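Local coordinates for protein probable enoyl-CoA hydratase/isomerase (Mycobacterium abscessus, PDB 3SWX) that probably acts on the acyl chain of coenzyme A thioesters, as an enoyl-CoA hydratase or isomerase of the crotonase-like family, at residues B[13-18]-B[52-57]; B[107-112]-B[131-136]. All coordinates share one frame; numbering follows the deposited sequence.

Contact 1 of 2, residues B[13-18]-B[52-57]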
ATOM      1  N   ILE B  13      10.753  15.557 -28.763  1.00 23.97           N
ATOM      2  CA  ILE B  13      10.113  16.454 -27.835  1.00 24.71           C
ATOM      3  C   ILE B  13       9.125  17.389 -28.526  1.00 24.55           C
ATOM      4  O   ILE B  13       9.430  17.973 -29.566  1.00 24.45           O
ATOM      5  CB  ILE B  13      11.181  17.253 -27.040  1.00 25.38           C
ATOM      6  CG1 ILE B  13      11.902  16.286 -26.077  1.00 26.60           C
ATOM      7  CG2 ILE B  13      10.535  18.429 -26.296  1.00 26.17           C
ATOM      8  CD1 ILE B  13      12.444  16.906 -24.827  1.00 27.64           C
ATOM      9  N   ARG B  14       7.942  17.520 -27.937  1.00 23.84           N
ATOM     10  CA  ARG B  14       6.959  18.479 -28.392  1.00 24.38           C
ATOM     11  C   ARG B  14       6.303  19.107 -27.187  1.00 24.08           C
ATOM     12  O   ARG B  14       6.369  18.537 -26.080  1.00 22.62           O
ATOM     13  CB  ARG B  14       5.878  17.794 -29.235  1.00 24.60           C
ATOM     14  CG  ARG B  14       6.374  17.103 -30.492  1.00 26.83           C
ATOM     15  CD  ARG B  14       5.304  16.216 -31.078  1.00 28.33           C
ATOM     16  NE  ARG B  14       5.280  14.895 -30.453  1.00 28.92           N
ATOM     17  CZ  ARG B  14       4.307  13.994 -30.604  1.00 30.16           C
ATOM     18  NH1 ARG B  14       3.239  14.253 -31.337  1.00 30.91           N
ATOM     19  NH2 ARG B  14       4.398  12.821 -30.000  1.00 30.28           N
ATOM     20  N   ARG B  15       5.665  20.258 -27.419  1.00 24.05           N
ATOM     21  CA  ARG B  15       4.857  20.959 -26.415  1.00 24.79           C
ATOM     22  C   ARG B  15       3.431  21.122 -26.886  1.00 24.48           C
ATOM     23  O   ARG B  15       3.189  21.522 -28.020  1.00 25.03           O
ATOM     24  CB  ARG B  15       5.370  22.369 -26.190  1.00 26.06           C
ATOM     25  CG  ARG B  15       6.605  22.493 -25.402  1.00 28.20           C
ATOM     26  CD  ARG B  15       6.717  23.917 -24.907  1.00 31.85           C
ATOM     27  NE  ARG B  15       7.975  24.141 -24.214  1.00 33.46           N
ATOM     28  CZ  ARG B  15       8.173  25.084 -23.293  1.00 34.87           C
ATOM     29  NH1 ARG B  15       7.194  25.909 -22.913  1.00 35.79           N
ATOM     30  NH2 ARG B  15       9.362  25.193 -22.741  1.00 35.70           N
ATOM     31  N   ASP B  16       2.499  20.837 -25.994  1.00 24.09           N
ATOM     32  CA  ASP B  16       1.090  21.034 -26.220  1.00 24.19           C
ATOM     33  C   ASP B  16       0.624  21.931 -25.083  1.00 23.85           C
ATOM     34  O   ASP B  16       0.164  21.459 -24.020  1.00 22.55           O
ATOM     35  CB  ASP B  16       0.391  19.667 -26.214  1.00 24.60           C
ATOM     36  CG  ASP B  16      -1.098  19.747 -26.494  1.00 25.60           C
ATOM     37  OD1 ASP B  16      -1.589  20.829 -26.872  1.00 24.97           O
ATOM     38  OD2 ASP B  16      -1.765  18.694 -26.340  1.00 26.56           O
ATOM     39  N   GLY B  17       0.794  23.238 -25.302  1.00 23.71           N
ATOM     40  CA  GLY B  17       0.486  24.260 -24.298  1.00 23.35           C
ATOM     41  C   GLY B  17       1.357  24.112 -23.059  1.00 22.86           C
ATOM     42  O   GLY B  17       2.569  24.179 -23.125  1.00 22.27           O
ATOM     43  N   TYR B  18       0.720  23.867 -21.924  1.00 22.75           N
ATOM     44  CA  TYR B  18       1.421  23.663 -20.656  1.00 22.72           C
ATOM     45  C   TYR B  18       1.995  22.246 -20.486  1.00 21.47           C
ATOM     46  O   TYR B  18       2.617  21.942 -19.472  1.00 21.06           O
ATOM     47  CB  TYR B  18       0.462  23.911 -19.495  1.00 23.33           C
ATOM     48  CG  TYR B  18      -0.107  25.306 -19.389  1.00 24.99           C
ATOM     49  CD1 TYR B  18       0.712  26.390 -19.186  1.00 26.12           C
ATOM     50  CD2 TYR B  18      -1.479  25.519 -19.445  1.00 28.32           C
ATOM     51  CE1 TYR B  18       0.192  27.678 -19.052  1.00 29.57           C
ATOM     52  CE2 TYR B  18      -2.021  26.806 -19.312  1.00 29.84           C
ATOM     53  CZ  TYR B  18      -1.179  27.879 -19.116  1.00 29.68           C
ATOM     54  OH  TYR B  18      -1.706  29.145 -18.989  1.00 31.85           O
ATOM     55  N   THR B  52       8.930  27.196 -15.788  1.00 27.85           N
ATOM     56  CA  THR B  52       7.684  27.539 -15.108  1.00 27.95           C
ATOM     57  C   THR B  52       6.455  27.603 -16.048  1.00 27.94           C
ATOM     58  O   THR B  52       5.311  27.713 -15.578  1.00 28.06           O
ATOM     59  CB  THR B  52       7.822  28.877 -14.380  1.00 28.50           C
ATOM     60  OG1 THR B  52       8.088  29.891 -15.343  1.00 29.68           O
ATOM     61  CG2 THR B  52       8.971  28.841 -13.350  1.00 28.64           C
ATOM     62  N   ASP B  53       6.675  27.548 -17.362  1.00 27.48           N
ATOM     63  CA  ASP B  53       5.559  27.490 -18.308  1.00 27.34           C
ATOM     64  C   ASP B  53       4.950  26.082 -18.378  1.00 25.67           C
ATOM     65  O   ASP B  53       3.859  25.910 -18.930  1.00 25.70           O
ATOM     66  CB  ASP B  53       6.007  27.877 -19.722  1.00 28.44           C
ATOM     67  CG  ASP B  53       6.241  29.361 -19.889  1.00 31.50           C
ATOM     68  OD1 ASP B  53       5.814  30.161 -19.023  1.00 33.51           O
ATOM     69  OD2 ASP B  53       6.852  29.727 -20.916  1.00 35.17           O
ATOM     70  N   LEU B  54       5.640  25.082 -17.842  1.00 23.19           N
ATOM     71  CA  LEU B  54       5.192  23.702 -17.975  1.00 21.83           C
ATOM     72  C   LEU B  54       4.564  23.210 -16.679  1.00 20.48           C
ATOM     73  O   LEU B  54       5.107  23.415 -15.599  1.00 20.25           O
ATOM     74  CB  LEU B  54       6.345  22.811 -18.424  1.00 21.03           C
ATOM     75  CG  LEU B  54       6.928  23.212 -19.785  1.00 20.97           C
ATOM     76  CD1 LEU B  54       8.187  22.384 -20.121  1.00 16.83           C
ATOM     77  CD2 LEU B  54       5.877  23.106 -20.926  1.00 18.59           C
ATOM     78  N   ARG B  55       3.415  22.558 -16.808  1.00 19.49           N
ATOM     79  CA  ARG B  55       2.629  22.132 -15.662  1.00 18.93           C
ATOM     80  C   ARG B  55       2.509  20.612 -15.514  1.00 18.03           C
ATOM     81  O   ARG B  55       2.052  20.143 -14.476  1.00 18.10           O
ATOM     82  CB  ARG B  55       1.222  22.734 -15.774  1.00 19.21           C
ATOM     83  CG  ARG B  55       1.205  24.263 -15.788  1.00 20.20           C
ATOM     84  CD  ARG B  55      -0.204  24.826 -15.853  1.00 19.52           C
ATOM     85  NE  ARG B  55      -0.173  26.279 -15.673  1.00 19.65           N
ATOM     86  CZ  ARG B  55      -1.244  27.049 -15.459  1.00 20.86           C
ATOM     87  NH1 ARG B  55      -2.459  26.527 -15.393  1.00 22.65           N
ATOM     88  NH2 ARG B  55      -1.100  28.351 -15.280  1.00 21.19           N
ATOM     89  N   ALA B  56       2.874  19.873 -16.563  1.00 17.33           N
ATOM     90  CA  ALA B  56       2.795  18.411 -16.608  1.00 16.54           C
ATOM     91  C   ALA B  56       3.703  17.895 -17.719  1.00 16.46           C
ATOM     92  O   ALA B  56       4.022  18.624 -18.650  1.00 16.97           O
ATOM     93  CB  ALA B  56       1.382  17.958 -16.846  1.00 16.50           C
ATOM     94  N   ALA B  57       4.145  16.653 -17.604  1.00 15.99           N
ATOM     95  CA  ALA B  57       4.952  16.034 -18.638  1.00 16.58           C
ATOM     96  C   ALA B  57       4.479  14.590 -18.887  1.00 16.57           C
ATOM     97  O   ALA B  57       4.147  13.863 -17.946  1.00 16.73           O
ATOM     98  CB  ALA B  57       6.455  16.063 -18.279  1.00 15.87           C
TER

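Contact 2 of 2, residues B[107-112]-B[131-136]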
ATOM      1  N   VAL B 107       3.418   8.511 -17.461  1.00 16.06           N
ATOM      2  CA  VAL B 107       4.081   7.586 -18.381  1.00 16.14           C
ATOM      3  C   VAL B 107       3.054   6.741 -19.124  1.00 16.04           C
ATOM      4  O   VAL B 107       2.172   6.146 -18.514  1.00 15.80           O
ATOM      5  CB  VAL B 107       5.125   6.700 -17.658  1.00 15.86           C
ATOM      6  CG1 VAL B 107       5.544   5.522 -18.531  1.00 15.47           C
ATOM      7  CG2 VAL B 107       6.354   7.542 -17.271  1.00 16.20           C
ATOM      8  N   ALA B 108       3.166   6.732 -20.450  1.00 15.81           N
ATOM      9  CA  ALA B 108       2.270   5.984 -21.325  1.00 15.65           C
ATOM     10  C   ALA B 108       3.057   4.826 -21.924  1.00 15.67           C
ATOM     11  O   ALA B 108       4.062   5.054 -22.588  1.00 14.41           O
ATOM     12  CB  ALA B 108       1.731   6.891 -22.451  1.00 15.59           C
ATOM     13  N   VAL B 109       2.584   3.594 -21.702  1.00 16.32           N
ATOM     14  CA  VAL B 109       3.304   2.397 -22.114  1.00 16.18           C
ATOM     15  C   VAL B 109       2.489   1.524 -23.077  1.00 17.28           C
ATOM     16  O   VAL B 109       1.265   1.519 -23.063  1.00 16.95           O
ATOM     17  CB  VAL B 109       3.808   1.521 -20.891  1.00 16.60           C
ATOM     18  CG1 VAL B 109       4.678   2.354 -19.911  1.00 14.65           C
ATOM     19  CG2 VAL B 109       2.650   0.820 -20.146  1.00 13.91           C
ATOM     20  N   HIS B 110       3.214   0.781 -23.905  1.00 17.96           N
ATOM     21  CA  HIS B 110       2.645  -0.180 -24.841  1.00 18.56           C
ATOM     22  C   HIS B 110       3.731  -1.201 -25.173  1.00 18.26           C
ATOM     23  O   HIS B 110       4.908  -0.916 -25.024  1.00 17.08           O
ATOM     24  CB  HIS B 110       2.212   0.528 -26.119  1.00 18.83           C
ATOM     25  CG  HIS B 110       3.355   0.946 -26.997  1.00 20.90           C
ATOM     26  ND1 HIS B 110       4.256   1.926 -26.635  1.00 19.54           N
ATOM     27  CD2 HIS B 110       3.747   0.506 -28.220  1.00 22.31           C
ATOM     28  CE1 HIS B 110       5.150   2.073 -27.596  1.00 21.08           C
ATOM     29  NE2 HIS B 110       4.860   1.229 -28.571  1.00 23.25           N
ATOM     30  N   GLY B 111       3.326  -2.380 -25.634  1.00 19.26           N
ATOM     31  CA  GLY B 111       4.274  -3.462 -25.946  1.00 19.96           C
ATOM     32  C   GLY B 111       5.052  -3.900 -24.715  1.00 20.19           C
ATOM     33  O   GLY B 111       4.571  -3.769 -23.587  1.00 18.85           O
ATOM     34  N   LYS B 112       6.263  -4.398 -24.919  1.00 21.59           N
ATOM     35  CA  LYS B 112       7.119  -4.803 -23.791  1.00 22.99           C
ATOM     36  C   LYS B 112       7.655  -3.644 -22.971  1.00 22.59           C
ATOM     37  O   LYS B 112       8.201  -2.644 -23.503  1.00 24.31           O
ATOM     38  CB  LYS B 112       8.285  -5.660 -24.270  1.00 23.98           C
ATOM     39  CG  LYS B 112       7.807  -6.986 -24.832  1.00 26.38           C
ATOM     40  CD  LYS B 112       8.971  -7.908 -25.167  1.00 30.69           C
ATOM     41  CE  LYS B 112       8.483  -9.267 -25.641  1.00 31.81           C
ATOM     42  NZ  LYS B 112       9.635 -10.205 -25.670  1.00 35.21           N
ATOM     43  N   GLU B 131      -3.772  -1.769 -24.387  1.00 20.70           N
ATOM     44  CA  GLU B 131      -4.084  -3.184 -24.124  1.00 21.59           C
ATOM     45  C   GLU B 131      -2.963  -4.184 -24.459  1.00 21.11           C
ATOM     46  O   GLU B 131      -2.989  -5.329 -23.985  1.00 22.19           O
ATOM     47  CB  GLU B 131      -5.410  -3.577 -24.797  1.00 22.52           C
ATOM     48  CG  GLU B 131      -5.493  -3.268 -26.284  1.00 27.12           C
ATOM     49  CD  GLU B 131      -6.900  -3.455 -26.864  1.00 31.40           C
ATOM     50  OE1 GLU B 131      -7.655  -4.311 -26.334  1.00 33.54           O
ATOM     51  OE2 GLU B 131      -7.233  -2.745 -27.854  1.00 33.54           O
ATOM     52  N   THR B 132      -1.968  -3.771 -25.240  1.00 20.22           N
ATOM     53  CA  THR B 132      -0.871  -4.672 -25.602  1.00 20.11           C
ATOM     54  C   THR B 132       0.249  -4.705 -24.568  1.00 19.03           C
ATOM     55  O   THR B 132       1.134  -5.524 -24.679  1.00 19.45           O
ATOM     56  CB  THR B 132      -0.194  -4.275 -26.947  1.00 20.32           C
ATOM     57  OG1 THR B 132       0.563  -3.064 -26.769  1.00 20.09           O
ATOM     58  CG2 THR B 132      -1.223  -4.069 -28.039  1.00 21.35           C
ATOM     59  N   ALA B 133       0.254  -3.801 -23.591  1.00 18.04           N
ATOM     60  CA  ALA B 133       1.405  -3.699 -22.692  1.00 17.80           C
ATOM     61  C   ALA B 133       1.668  -5.019 -21.965  1.00 17.34           C
ATOM     62  O   ALA B 133       0.749  -5.611 -21.413  1.00 17.43           O
ATOM     63  CB  ALA B 133       1.211  -2.576 -21.686  1.00 16.93           C
ATOM     64  N   THR B 134       2.910  -5.497 -22.020  1.00 17.57           N
ATOM     65  CA  THR B 134       3.379  -6.538 -21.088  1.00 17.86           C
ATOM     66  C   THR B 134       4.609  -6.062 -20.311  1.00 17.53           C
ATOM     67  O   THR B 134       5.303  -5.131 -20.733  1.00 18.19           O
ATOM     68  CB  THR B 134       3.714  -7.866 -21.772  1.00 18.13           C
ATOM     69  OG1 THR B 134       4.810  -7.668 -22.655  1.00 20.20           O
ATOM     70  CG2 THR B 134       2.523  -8.431 -22.520  1.00 18.46           C
ATOM     71  N   PHE B 135       4.880  -6.723 -19.187  1.00 17.03           N
ATOM     72  CA  PHE B 135       5.919  -6.301 -18.241  1.00 16.42           C
ATOM     73  C   PHE B 135       6.779  -7.483 -17.768  1.00 16.22           C
ATOM     74  O   PHE B 135       6.262  -8.563 -17.486  1.00 16.39           O
ATOM     75  CB  PHE B 135       5.284  -5.641 -17.007  1.00 15.58           C
ATOM     76  CG  PHE B 135       4.349  -4.506 -17.331  1.00 16.01           C
ATOM     77  CD1 PHE B 135       3.031  -4.757 -17.679  1.00 15.33           C
ATOM     78  CD2 PHE B 135       4.778  -3.194 -17.274  1.00 16.15           C
ATOM     79  CE1 PHE B 135       2.176  -3.725 -17.996  1.00 16.08           C
ATOM     80  CE2 PHE B 135       3.916  -2.149 -17.578  1.00 16.55           C
ATOM     81  CZ  PHE B 135       2.615  -2.415 -17.939  1.00 15.79           C
ATOM     82  N   ALA B 136       8.083  -7.267 -17.646  1.00 16.30           N
ATOM     83  CA  ALA B 136       8.964  -8.286 -17.072  1.00 16.46           C
ATOM     84  C   ALA B 136      10.197  -7.697 -16.384  1.00 17.00           C
ATOM     85  O   ALA B 136      11.009  -6.981 -17.006  1.00 17.15           O
ATOM     86  CB  ALA B 136       9.370  -9.306 -18.136  1.00 16.91           C
TER

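Contact 1 of 2, residues B[13-18]-B[52-57]
Tyr18 and Arg55 lie side by side at one end of the strands of the crotonase-fold sheet, where the turn after strand 11-16 meets the loop leading into strand 56-61. The guanidinium of Arg55 rests flat on the phenol ring, planes 10° apart and centres 3.9 Å apart, a cation-pi stack. Its extended chain carries CD over the same face, 3.6 Å from Tyr18 CG. An arginine suits this place because it offers both a flat cation for the ring and N-H groups for carbonyls beyond it: NH1 bonds to Ala205 O and NH2 to Phe262 O, which fixes the rotation of the plane. At the backbone, Arg55 N donates an almost straight hydrogen bond (175°) to Tyr18 O, 2.8 Å away. Gly17 reaches this turn with a positive phi of 63°, a conformation easy for a residue without CB.

The solvent side is looser. Arg15, drawn off by a salt bridge to Asp51, lays one guanidinium face on the CD2 methyl of the buried Leu54, while its NH1 stays 4.3 Å from Asp53 OD2, beyond salt-bridge range. By contrast, the backbone O of Asp53 comes close to the tyrosine, lying in the ring plane at the edge, 3.2 Å from Tyr18 CD1.

Contact 2 of 2, residues B[107-112]-B[131-136]
Gly111 is held by two hydrogen bonds to the 131-136 segment, one through each of its backbone polar atoms. Its carbonyl O accepts from Thr134 N at 2.9 Å; the donor stands 48° out of the carbonyl plane, so the N-H comes from above. Gly111 N donates to Thr132 OG1 at 3.1 Å. The chi1 of 71° sets that hydroxyl between the threonine's own backbone N and carbonyl carbon, where OG1 also hydrogen-bonds Asp130 OD1. Glycine suits position 111 because the backbone turns there with a positive phi of 61°. Ala133 CA adds a weaker C-H contact to Gly111 O, 3.3 Å away.

From this turn the chain leaves strand 105-109 of the larger crotonase-fold sheet and enters strand 112-114 of a smaller one, where Lys112 forms a parallel bridge with Thr134. Their side chains run alongside each other on the same face, Lys112 CG 3.8 Å from Thr134 OG1, and the aliphatic stem of the lysine can lie there while its ammonium extends outward.

Toward the interior the contact becomes apolar. Val109 points at the other segment, and its CG2 meets both Ala133 CB at 4.0 Å and Phe135 CZ at 3.9 Å, the valine and phenylalanine crossing at about a right angle. Phe135 in turn meets the ring of Phe173.

How the contacts relate
The two contacts follow each other along the chain, contact 1 closing before contact 2 opens, and their centres lie 24 Å apart, although their nearest atoms are about 5 Å from each other without touching. They are joined through one mixed sheet, in which strands 56-61 and 105-109 are parallel neighbours. Contact 1 sits where the hairpin of strands 11-16 and 19-24 turns beside the start of strand 56-61; contact 2 lies at the end of strand 105-109 and just past it, where the chain passes to the small sheet of strands 112-114, 134-136 and 173-174. Helix 193-205 touches residues of both. Contact 1 thus joins strand ends in the main sheet, and contact 2 marks the passage to the second.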